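Local coordinates for protein beta-galactosidase (Trichoderma reesei, PDB 3OG2) that probably hydrolyses terminal non-reducing beta-D-galactose residues in beta-D-galactosides, as a member of glycoside hydrolase family 35, at residues Ser535-Val540 with Glu613-Pro618; Ser544-Met549 with Ser636-Trp641; Val699-Ser704 with Leu805-Thr810; Leu728-Gln733 with Ser740-Asn745. One frame throughout, in Å; residues are numbered along the deposited sequence.

Contact 1: Ser535-Val540 with Glu613-Pro618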
# COMPACT_ATOMS: atom_id res chain seq x y z
N SER A 535 -15.12 11.96 -27.85
CA SER A 535 -15.66 12.56 -26.62
C SER A 535 -17.16 12.75 -26.69
O SER A 535 -17.78 13.14 -25.69
CB SER A 535 -14.97 13.90 -26.40
OG SER A 535 -15.22 14.67 -27.55
N ALA A 536 -17.75 12.51 -27.87
CA ALA A 536 -19.20 12.61 -28.01
C ALA A 536 -19.87 11.26 -27.82
O ALA A 536 -19.70 10.35 -28.64
CB ALA A 536 -19.54 13.16 -29.38
N ARG A 537 -20.65 11.08 -26.76
CA ARG A 537 -21.28 9.81 -26.51
C ARG A 537 -22.30 9.47 -27.59
O ARG A 537 -23.02 10.35 -28.10
CB ARG A 537 -21.99 9.91 -25.13
CG ARG A 537 -22.71 8.63 -24.78
CD ARG A 537 -23.14 8.56 -23.31
NE ARG A 537 -24.32 9.45 -23.15
CZ ARG A 537 -24.82 9.70 -21.94
NH1 ARG A 537 -24.27 9.19 -20.82
NH2 ARG A 537 -25.88 10.48 -21.79
N GLN A 538 -22.40 8.21 -27.97
CA GLN A 538 -23.46 7.73 -28.82
C GLN A 538 -24.42 6.87 -27.96
O GLN A 538 -23.95 6.14 -27.08
CB GLN A 538 -22.93 6.84 -29.96
CG GLN A 538 -21.69 7.39 -30.64
CD GLN A 538 -21.95 8.68 -31.39
OE1 GLN A 538 -22.71 8.63 -32.40
NE2 GLN A 538 -21.32 9.79 -30.98
N VAL A 539 -25.71 6.96 -28.22
CA VAL A 539 -26.64 6.15 -27.44
C VAL A 539 -27.66 5.62 -28.43
O VAL A 539 -28.23 6.39 -29.21
CB VAL A 539 -27.36 6.95 -26.33
CG1 VAL A 539 -28.34 6.05 -25.53
CG2 VAL A 539 -26.38 7.60 -25.37
N VAL A 540 -27.92 4.32 -28.38
CA VAL A 540 -28.90 3.67 -29.22
C VAL A 540 -29.80 2.79 -28.34
O VAL A 540 -29.33 2.12 -27.42
CB VAL A 540 -28.24 2.80 -30.32
CG1 VAL A 540 -29.31 2.01 -31.10
CG2 VAL A 540 -27.40 3.67 -31.23
N GLU A 613 -24.99 12.44 -13.77
CA GLU A 613 -26.05 11.80 -14.53
C GLU A 613 -26.31 10.42 -13.91
O GLU A 613 -25.38 9.65 -13.73
CB GLU A 613 -25.69 11.66 -15.99
CG GLU A 613 -26.72 10.91 -16.83
CD GLU A 613 -26.18 10.72 -18.25
OE1 GLU A 613 -24.98 10.35 -18.45
OE2 GLU A 613 -26.93 10.90 -19.25
N ILE A 614 -27.54 10.18 -13.53
CA ILE A 614 -27.92 8.95 -12.84
C ILE A 614 -28.70 8.07 -13.79
O ILE A 614 -29.71 8.53 -14.33
CB ILE A 614 -28.81 9.27 -11.63
CG1 ILE A 614 -28.33 10.49 -10.89
CG2 ILE A 614 -28.90 8.04 -10.73
CD1 ILE A 614 -27.12 10.37 -10.08
N ILE A 615 -28.21 6.87 -14.00
CA ILE A 615 -28.80 5.95 -14.98
C ILE A 615 -29.31 4.72 -14.27
O ILE A 615 -28.54 4.09 -13.52
CB ILE A 615 -27.73 5.60 -16.04
CG1 ILE A 615 -27.27 6.87 -16.80
CG2 ILE A 615 -28.21 4.52 -17.00
CD1 ILE A 615 -25.92 6.69 -17.50
N GLY A 616 -30.58 4.39 -14.46
CA GLY A 616 -31.16 3.22 -13.79
C GLY A 616 -31.82 3.59 -12.50
O GLY A 616 -31.45 3.12 -11.43
N ILE A 617 -32.81 4.46 -12.53
CA ILE A 617 -33.50 4.87 -11.32
C ILE A 617 -34.37 3.76 -10.75
O ILE A 617 -35.19 3.29 -11.52
CB ILE A 617 -34.39 6.10 -11.69
CG1 ILE A 617 -33.61 7.19 -12.45
CG2 ILE A 617 -35.07 6.58 -10.43
CD1 ILE A 617 -32.36 7.62 -11.75
N PRO A 618 -34.22 3.35 -9.48
CA PRO A 618 -35.04 2.25 -8.98
C PRO A 618 -36.51 2.66 -9.04
O PRO A 618 -36.95 3.85 -8.99
CB PRO A 618 -34.55 2.03 -7.56
CG PRO A 618 -33.29 2.81 -7.43
CD PRO A 618 -33.30 3.89 -8.48
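Arg-537 brings the end of its guanidinium group up to the carboxylate of Glu-613, and the two close an end-on, two-pronged salt bridge. NH1 of Arg-537 donates to Glu-613 OE1 at 2.7 Å, while NH2 of Arg-537 gives a nearly straight bond (177°) to Glu-613 OE2 at 2.8 Å. Both oxygens are met on their syn side, and the flat groups lie only 21° from a common plane, so charge and hydrogen-bond directions are satisfied together. The backbones stay far apart, with the CA atoms of Arg-537 and Glu-613 13.0 Å from each other. Two long side chains arriving from opposite directions therefore have to bridge the gap. Glu-613 reaches out with its chain extended beyond CG; Arg-537 runs straight at first, then bends at chi3 (76°), which swings the guanidinium into line with the acid. CD1 of Ile-615 lies nearby, 4.5 Å from Arg-537 NH1, a loose apolar neighbour. Each partner has further bonds: NE of Arg-537 forms a salt bridge with Glu-513 and NH1 bonds to the hydroxyl of Tyr-558, while Asn-585 donates to OE1 of Glu-613. A methionine in place of Arg-537 would probably leave both Glu-613 and Glu-513 without their counter-charge in a largely buried setting. Arginine suits the position because its several N-H groups can serve two acids. Arg-537 stands just ahead of strand 538-542, in a five-stranded sheet, and Glu-613 lies on strand 612-615 of another sheet, so the ion pair joins the two sheets through side chains alone.

Contact 2: Ser544-Met549 with Ser636-Trp641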
# COMPACT_ATOMS: atom_id res chain seq x y z
N SER A 544 -35.89 -2.79 -25.31
CA SER A 544 -35.67 -2.29 -23.97
C SER A 544 -34.18 -2.27 -23.59
O SER A 544 -33.88 -1.96 -22.43
CB SER A 544 -36.46 -3.06 -22.91
OG SER A 544 -36.02 -4.39 -22.78
N LEU A 545 -33.31 -2.55 -24.52
CA LEU A 545 -31.85 -2.45 -24.31
C LEU A 545 -31.37 -1.07 -24.75
O LEU A 545 -31.67 -0.61 -25.84
CB LEU A 545 -31.16 -3.54 -25.15
CG LEU A 545 -29.62 -3.50 -25.09
CD1 LEU A 545 -29.09 -3.76 -23.69
CD2 LEU A 545 -29.01 -4.47 -26.08
N VAL A 546 -30.65 -0.37 -23.89
CA VAL A 546 -30.06 0.93 -24.21
C VAL A 546 -28.55 0.80 -24.08
O VAL A 546 -28.07 0.38 -23.04
CB VAL A 546 -30.58 2.02 -23.28
CG1 VAL A 546 -29.93 3.32 -23.70
CG2 VAL A 546 -32.11 2.04 -23.32
N ILE A 547 -27.86 1.12 -25.18
CA ILE A 547 -26.40 1.02 -25.18
C ILE A 547 -25.81 2.43 -25.22
O ILE A 547 -26.17 3.21 -26.11
CB ILE A 547 -25.86 0.15 -26.33
CG1 ILE A 547 -26.66 -1.14 -26.50
CG2 ILE A 547 -24.38 -0.12 -26.08
CD1 ILE A 547 -27.61 -1.18 -27.69
N TYR A 548 -24.94 2.68 -24.24
CA TYR A 548 -24.18 3.93 -24.16
C TYR A 548 -22.80 3.64 -24.64
O TYR A 548 -22.12 2.74 -24.09
CB TYR A 548 -24.16 4.41 -22.72
CG TYR A 548 -25.50 4.77 -22.14
CD1 TYR A 548 -26.40 3.77 -21.76
CD2 TYR A 548 -25.91 6.07 -21.94
CE1 TYR A 548 -27.64 4.06 -21.22
CE2 TYR A 548 -27.17 6.38 -21.40
CZ TYR A 548 -28.04 5.37 -21.05
OH TYR A 548 -29.27 5.66 -20.49
N MET A 549 -22.34 4.34 -25.69
CA MET A 549 -21.06 4.10 -26.35
C MET A 549 -20.16 5.29 -26.09
O MET A 549 -20.48 6.37 -26.63
CB MET A 549 -21.31 3.90 -27.83
CG MET A 549 -21.98 2.54 -28.15
SD MET A 549 -22.76 2.59 -29.78
CE MET A 549 -24.37 3.20 -29.29
N SER A 636 -34.12 12.91 -18.82
CA SER A 636 -33.89 12.70 -20.22
C SER A 636 -34.99 11.83 -20.79
O SER A 636 -35.74 11.23 -20.03
CB SER A 636 -32.52 12.07 -20.46
OG SER A 636 -32.58 10.67 -20.24
N GLU A 637 -35.10 11.73 -22.11
CA GLU A 637 -36.15 10.92 -22.73
C GLU A 637 -35.98 9.44 -22.41
O GLU A 637 -36.95 8.71 -22.60
CB GLU A 637 -36.14 11.10 -24.26
CG GLU A 637 -34.86 10.70 -24.95
CD GLU A 637 -34.82 11.00 -26.44
OE1 GLU A 637 -35.63 10.39 -27.20
OE2 GLU A 637 -33.97 11.86 -26.82
N LEU A 638 -34.81 9.01 -21.97
CA LEU A 638 -34.52 7.64 -21.55
C LEU A 638 -34.77 7.46 -20.07
O LEU A 638 -34.55 6.37 -19.50
CB LEU A 638 -33.05 7.31 -21.89
CG LEU A 638 -32.75 7.28 -23.41
CD1 LEU A 638 -31.29 6.95 -23.62
CD2 LEU A 638 -33.67 6.30 -24.07
N GLY A 639 -35.14 8.52 -19.35
CA GLY A 639 -35.45 8.40 -17.91
C GLY A 639 -34.19 8.54 -17.06
O GLY A 639 -34.23 8.18 -15.88
N ASP A 640 -33.07 9.04 -17.61
CA ASP A 640 -31.90 9.30 -16.75
C ASP A 640 -32.09 10.65 -16.08
O ASP A 640 -32.79 11.53 -16.60
CB ASP A 640 -30.64 9.28 -17.60
CG ASP A 640 -30.44 7.96 -18.31
OD1 ASP A 640 -30.85 6.92 -17.75
OD2 ASP A 640 -29.86 7.88 -19.39
N TRP A 641 -31.47 10.83 -14.95
CA TRP A 641 -31.56 12.09 -14.23
C TRP A 641 -30.27 12.86 -14.39
O TRP A 641 -29.19 12.29 -14.18
CB TRP A 641 -31.82 11.84 -12.77
CG TRP A 641 -33.17 11.31 -12.45
CD1 TRP A 641 -34.19 11.01 -13.30
CD2 TRP A 641 -33.62 11.00 -11.13
NE1 TRP A 641 -35.24 10.54 -12.56
CE2 TRP A 641 -34.95 10.51 -11.24
CE3 TRP A 641 -33.00 11.08 -9.86
CZ2 TRP A 641 -35.69 10.12 -10.11
CZ3 TRP A 641 -33.77 10.68 -8.75
CH2 TRP A 641 -35.06 10.22 -8.89
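Tyr-548 points its hydroxyl at Asp-640 and donates a short hydrogen bond, 2.5 Å from OH to OD2, using the syn lone pair of that oxygen. OD2 of Asp-640 lies at the ring's edge near its plane, while the carboxylate as a whole is turned 39° from the ring. Beside this polar link, CD1 of Leu-638 packs 3.9 Å from CG1 of Val-546 and equally close to the Tyr-548 hydroxyl, giving the buried bond an apolar flank. Val-546 places CG1 there by setting it anti to its backbone nitrogen (chi1 -180°). Lys-480 serves both members of the polar pair: its NZ forms a salt bridge with OD1 of Asp-640 and a hydrogen bond with the tyrosine oxygen, and its charge would be expected to favour the ionised acid. A phenylalanine in place of Tyr-548 would keep the ring but would probably leave OD2 of Asp-640 without its donor and Lys-480 with one partner fewer. Asp-640 is positioned by its own loop, where Ser-636 OG accepts from Asp-640 N at 3.1 Å. Ser-636 OG also accepts from Leu-638 N, at 3.3 Å, an ST turn. Gly-639, with its positive phi of 87°, closes a type I turn by giving its N-H to O of Ser-636, and Ser-636 N in turn bonds to Asp-640 O. Together these features make a type I turn with a G1 bulge, a 3:5 hairpin joining strands 629-635 and 641-643.

Contact 3: Val699-Ser704 with Leu805-Thr810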
# COMPACT_ATOMS: atom_id res chain seq x y z
N VAL A 699 32.24 -6.89 24.94
CA VAL A 699 30.84 -6.85 25.38
C VAL A 699 29.99 -6.59 24.17
O VAL A 699 30.47 -6.04 23.17
CB VAL A 699 30.55 -5.73 26.38
CG1 VAL A 699 31.26 -6.07 27.70
CG2 VAL A 699 30.97 -4.34 25.85
N SER A 700 28.74 -7.02 24.19
CA SER A 700 27.82 -6.70 23.10
C SER A 700 27.53 -5.20 23.06
O SER A 700 27.19 -4.60 24.10
CB SER A 700 26.50 -7.45 23.31
OG SER A 700 25.64 -7.04 22.24
N LEU A 701 27.60 -4.64 21.87
CA LEU A 701 27.15 -3.27 21.60
C LEU A 701 26.08 -3.28 20.54
O LEU A 701 25.99 -2.36 19.72
CB LEU A 701 28.36 -2.40 21.23
CG LEU A 701 29.41 -2.33 22.36
CD1 LEU A 701 30.67 -1.65 21.83
CD2 LEU A 701 28.92 -1.61 23.59
N TYR A 702 25.26 -4.33 20.58
CA TYR A 702 24.13 -4.49 19.66
C TYR A 702 22.88 -3.99 20.36
O TYR A 702 22.52 -4.54 21.44
CB TYR A 702 23.93 -5.96 19.31
CG TYR A 702 25.08 -6.63 18.60
CD1 TYR A 702 26.16 -5.94 18.02
CD2 TYR A 702 25.04 -8.02 18.53
CE1 TYR A 702 27.17 -6.65 17.37
CE2 TYR A 702 26.06 -8.72 17.85
CZ TYR A 702 27.10 -8.04 17.29
OH TYR A 702 28.13 -8.71 16.65
N GLY A 703 22.16 -3.00 19.81
CA GLY A 703 21.00 -2.48 20.51
C GLY A 703 19.98 -3.54 20.93
O GLY A 703 19.44 -3.52 22.05
N SER A 704 19.70 -4.50 20.02
CA SER A 704 18.61 -5.42 20.32
C SER A 704 19.00 -6.37 21.44
O SER A 704 18.07 -6.95 22.07
CB SER A 704 18.21 -6.24 19.08
OG SER A 704 17.51 -5.40 18.15
N LEU A 805 29.77 -2.67 15.81
CA LEU A 805 30.18 -4.04 15.48
C LEU A 805 31.56 -4.34 16.00
O LEU A 805 31.86 -5.51 16.26
CB LEU A 805 30.24 -4.18 13.93
CG LEU A 805 28.91 -3.97 13.23
CD1 LEU A 805 29.10 -4.18 11.73
CD2 LEU A 805 27.88 -4.93 13.79
N ASP A 806 32.45 -3.35 16.05
CA ASP A 806 33.83 -3.62 16.42
C ASP A 806 34.45 -2.28 16.73
O ASP A 806 33.99 -1.21 16.28
CB ASP A 806 34.62 -4.25 15.26
CG ASP A 806 35.87 -4.98 15.70
OD1 ASP A 806 36.14 -5.03 16.92
OD2 ASP A 806 36.54 -5.55 14.83
N TYR A 807 35.52 -2.28 17.50
CA TYR A 807 36.31 -1.09 17.76
C TYR A 807 37.70 -1.51 18.21
O TYR A 807 37.92 -2.61 18.67
CB TYR A 807 35.66 -0.22 18.84
CG TYR A 807 35.60 -0.82 20.21
CD1 TYR A 807 36.64 -0.66 21.16
CD2 TYR A 807 34.50 -1.57 20.60
CE1 TYR A 807 36.61 -1.22 22.41
CE2 TYR A 807 34.42 -2.14 21.87
CZ TYR A 807 35.47 -1.96 22.74
OH TYR A 807 35.38 -2.50 23.99
N ALA A 808 38.59 -0.52 18.17
CA ALA A 808 39.93 -0.75 18.72
C ALA A 808 40.43 0.64 19.12
O ALA A 808 40.35 1.58 18.31
CB ALA A 808 40.88 -1.37 17.73
N LEU A 809 40.92 0.77 20.31
CA LEU A 809 41.51 2.04 20.76
C LEU A 809 42.96 1.72 21.12
O LEU A 809 43.19 0.83 21.96
CB LEU A 809 40.75 2.54 21.98
CG LEU A 809 41.27 3.89 22.51
CD1 LEU A 809 41.20 5.01 21.47
CD2 LEU A 809 40.46 4.29 23.75
N THR A 810 43.91 2.40 20.52
CA THR A 810 45.31 2.05 20.72
C THR A 810 46.08 3.32 21.11
O THR A 810 45.78 4.42 20.64
CB THR A 810 45.95 1.40 19.47
OG1 THR A 810 45.63 2.23 18.34
CG2 THR A 810 45.42 0.00 19.16
O HOH W 1 30.70 -7.43 17.91
O HOH W 2 30.43 -7.67 15.46
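Leu-701 and Leu-805 mark the nearest backbone approach, their CA atoms 6.9 Å apart, where the loop 699-704 passes the beginning of segment 805-810. From there the loop sends two side chains onto the strand. CD1 of Leu-701 rests 3.8 Å from CE2 of Tyr-807, the two side chains crossing at about a right angle. Tyr-807 takes the crowded position of CG between its backbone N and carbonyl carbon (chi1 66°), which stands the ring up beside the leucine. Its hydroxyl goes on to meet NE1 of Trp-821, and the two rings meet with their planes at about 65°. A tyrosine suits this place because the ring offers leucine an apolar surface while the hydroxyl finds a polar partner farther along. The strand here carries a classic beta bulge: Leu-805 and Asp-806 both face Ser-731 on strand 726-733, within a three-stranded antiparallel sheet. Leu-805 starts out directed away from the loop, yet its branch turns back and sets CD2 4.0 Å from CE1 of Tyr-702, again crossing nearly at a right angle. The hydroxyl of Tyr-702 bonds to the carbonyl O of Ala-693 and meets two closely spaced water positions, each of which donates to Tyr-702 OH and to Leu-805 O. The one in the plane of the ring, at its edge, lies 2.8 Å from Tyr-702 OH and 2.7 Å from Leu-805 O. The loop's bend is fixed by an ST turn, in which Tyr-702 N gives a bond of 3.2 Å to OG of Ser-700, an oxygen that also meets Asp-705.

Contact 4: Leu728-Gln733 with Ser740-Asn745; sequences LFLSTQ and SSVWLN
Leu-730 and Val-742 supply the apolar part of this contact. CD2 of Leu-730 comes within 3.7 Å of CG2 of Val-742, and the side chains slide past each other in opposite directions. Leu-730 reaches across with CG anti to its backbone N (chi1 -163°), and the beta-branched valine, common in strands, presents CG2 to the leucine. Here the CA atoms of the two residues are 9.6 Å apart, a spacing in which methyl groups rather than backbones meet. The apolar packing continues through Ile-804 and Tyr-807 beside Leu-730, and through Tyr-765 beside Val-742.

The polar part lies two residues along, where Thr-732 and Ser-740 approach to 7.3 Å between their CA atoms. The strands converge towards the loop that connects them, and the small hydroxyl side chains suit this closer spacing. A hydrogen bond links OG1 of Thr-732 and OG of Ser-740 at 3.1 Å, with either hydroxyl able to be the donor; Ser-740 has two conformers, so the bond is certain for only the one described. Beyond the bond, the methyl CG2 of Thr-732 passes 4.0 Å from OG of Ser-740. The alternation of a beta strand sends intervening residues the other way: Ser-731 bonds to Asn-762, and Ser-741 to Ser-751 and Trp-961. Strand 726-733 belongs to a three-stranded antiparallel sheet and strand 740-744 to a five-stranded one, so the side chains meeting between them form the interior of a beta sandwich, consistent with the galactose-binding-like fold of this all-beta domain.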
# COMPACT_ATOMS: atom_id res chain seq x y z
N LEU A 728 41.56 5.60 17.31
CA LEU A 728 40.30 4.89 17.48
C LEU A 728 39.79 4.36 16.15
O LEU A 728 39.70 5.09 15.15
CB LEU A 728 39.26 5.89 18.02
CG LEU A 728 37.85 5.34 18.14
CD1 LEU A 728 37.81 4.25 19.20
CD2 LEU A 728 36.93 6.53 18.47
N PHE A 729 39.45 3.09 16.12
CA PHE A 729 38.81 2.42 14.99
C PHE A 729 37.42 2.14 15.47
O PHE A 729 37.28 1.58 16.58
CB PHE A 729 39.54 1.10 14.65
CG PHE A 729 38.68 0.20 13.78
CD1 PHE A 729 38.42 0.59 12.48
CD2 PHE A 729 38.17 -0.98 14.29
CE1 PHE A 729 37.65 -0.22 11.68
CE2 PHE A 729 37.40 -1.81 13.49
CZ PHE A 729 37.16 -1.43 12.18
N LEU A 730 36.42 2.51 14.71
CA LEU A 730 35.05 2.26 15.10
C LEU A 730 34.21 1.77 13.93
O LEU A 730 34.10 2.42 12.90
CB LEU A 730 34.52 3.58 15.60
CG LEU A 730 33.29 3.64 16.41
CD1 LEU A 730 33.33 2.85 17.73
CD2 LEU A 730 33.02 5.12 16.70
N SER A 731 33.66 0.58 14.05
CA SER A 731 32.82 -0.02 13.03
C SER A 731 31.38 0.05 13.49
O SER A 731 31.03 -0.56 14.53
CB SER A 731 33.30 -1.46 12.78
OG SER A 731 32.51 -2.08 11.78
N THR A 732 30.59 0.86 12.79
CA THR A 732 29.17 1.04 13.16
C THR A 732 28.25 0.47 12.13
O THR A 732 28.58 0.30 10.95
CB THR A 732 28.85 2.54 13.42
OG1 THR A 732 29.19 3.30 12.23
CG2 THR A 732 29.61 3.10 14.61
N GLN A 733 27.01 0.14 12.54
CA GLN A 733 26.06 -0.43 11.60
C GLN A 733 24.69 0.07 11.98
O GLN A 733 24.21 -0.14 13.12
CB GLN A 733 26.13 -1.96 11.62
CG GLN A 733 25.07 -2.56 10.69
CD GLN A 733 25.40 -3.99 10.35
OE1 GLN A 733 26.18 -4.24 9.41
NE2 GLN A 733 24.85 -4.96 11.10
N SER A 740 26.43 8.04 11.59
CA SER A 740 26.89 8.00 12.98
C SER A 740 27.79 9.21 13.24
O SER A 740 28.46 9.69 12.30
CB SER A 740 27.58 6.69 13.29
OG SER A 740 28.67 6.36 12.46
N SER A 741 27.81 9.69 14.45
CA SER A 741 28.62 10.84 14.83
C SER A 741 29.33 10.53 16.16
O SER A 741 28.75 9.83 17.01
CB SER A 741 27.74 12.07 15.02
OG SER A 741 27.14 12.45 13.80
N VAL A 742 30.51 11.10 16.34
CA VAL A 742 31.38 10.79 17.50
C VAL A 742 31.89 12.07 18.16
O VAL A 742 32.41 12.94 17.44
CB VAL A 742 32.58 9.94 17.06
CG1 VAL A 742 33.52 9.62 18.22
CG2 VAL A 742 32.09 8.65 16.35
N TRP A 743 31.78 12.15 19.47
CA TRP A 743 32.41 13.19 20.28
C TRP A 743 33.30 12.55 21.31
O TRP A 743 33.01 11.44 21.81
CB TRP A 743 31.31 13.97 21.04
CG TRP A 743 30.53 14.89 20.13
CD1 TRP A 743 30.78 16.24 19.98
CD2 TRP A 743 29.43 14.57 19.29
NE1 TRP A 743 29.87 16.75 19.08
CE2 TRP A 743 29.02 15.76 18.63
CE3 TRP A 743 28.73 13.39 19.04
CZ2 TRP A 743 27.95 15.81 17.72
CZ3 TRP A 743 27.65 13.43 18.12
CH2 TRP A 743 27.29 14.63 17.49
N LEU A 744 34.35 13.26 21.65
CA LEU A 744 35.25 12.93 22.76
C LEU A 744 35.01 14.01 23.80
O LEU A 744 35.36 15.17 23.55
CB LEU A 744 36.69 12.96 22.26
CG LEU A 744 37.73 12.75 23.36
CD1 LEU A 744 37.69 11.31 23.85
CD2 LEU A 744 39.11 13.16 22.85
N ASN A 745 34.40 13.68 24.95
CA ASN A 745 33.89 14.69 25.87
C ASN A 745 33.00 15.63 25.06
O ASN A 745 32.07 15.16 24.39
CB ASN A 745 35.05 15.41 26.59
CG ASN A 745 35.75 14.47 27.55
OD1 ASN A 745 35.38 13.31 27.79
ND2 ASN A 745 36.80 15.00 28.16

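In the fold
All four contacts join beta elements well away from the active site, at two ends of the molecule: the centres of contacts 1 and 3 are 71 Å apart. Contacts 1 and 2 are neighbours, 5 Å between centres, and join the same two sheets, one with strands 538-542 and 545-551, the other with 612-615 and 641-643. Both do so through buried polar links: an ion pair in one, a tyrosine-to-carboxylate hydrogen bond beside apolar packing in the other. Contacts 3 and 4 share the sheet of strands 726-733 and 803-811. Contact 4, in the sandwich interior, pairs one apolar contact with one hydroxyl bond, whereas contact 3 is partly buried, and there waters bridge polar atoms beside the apolar pairs.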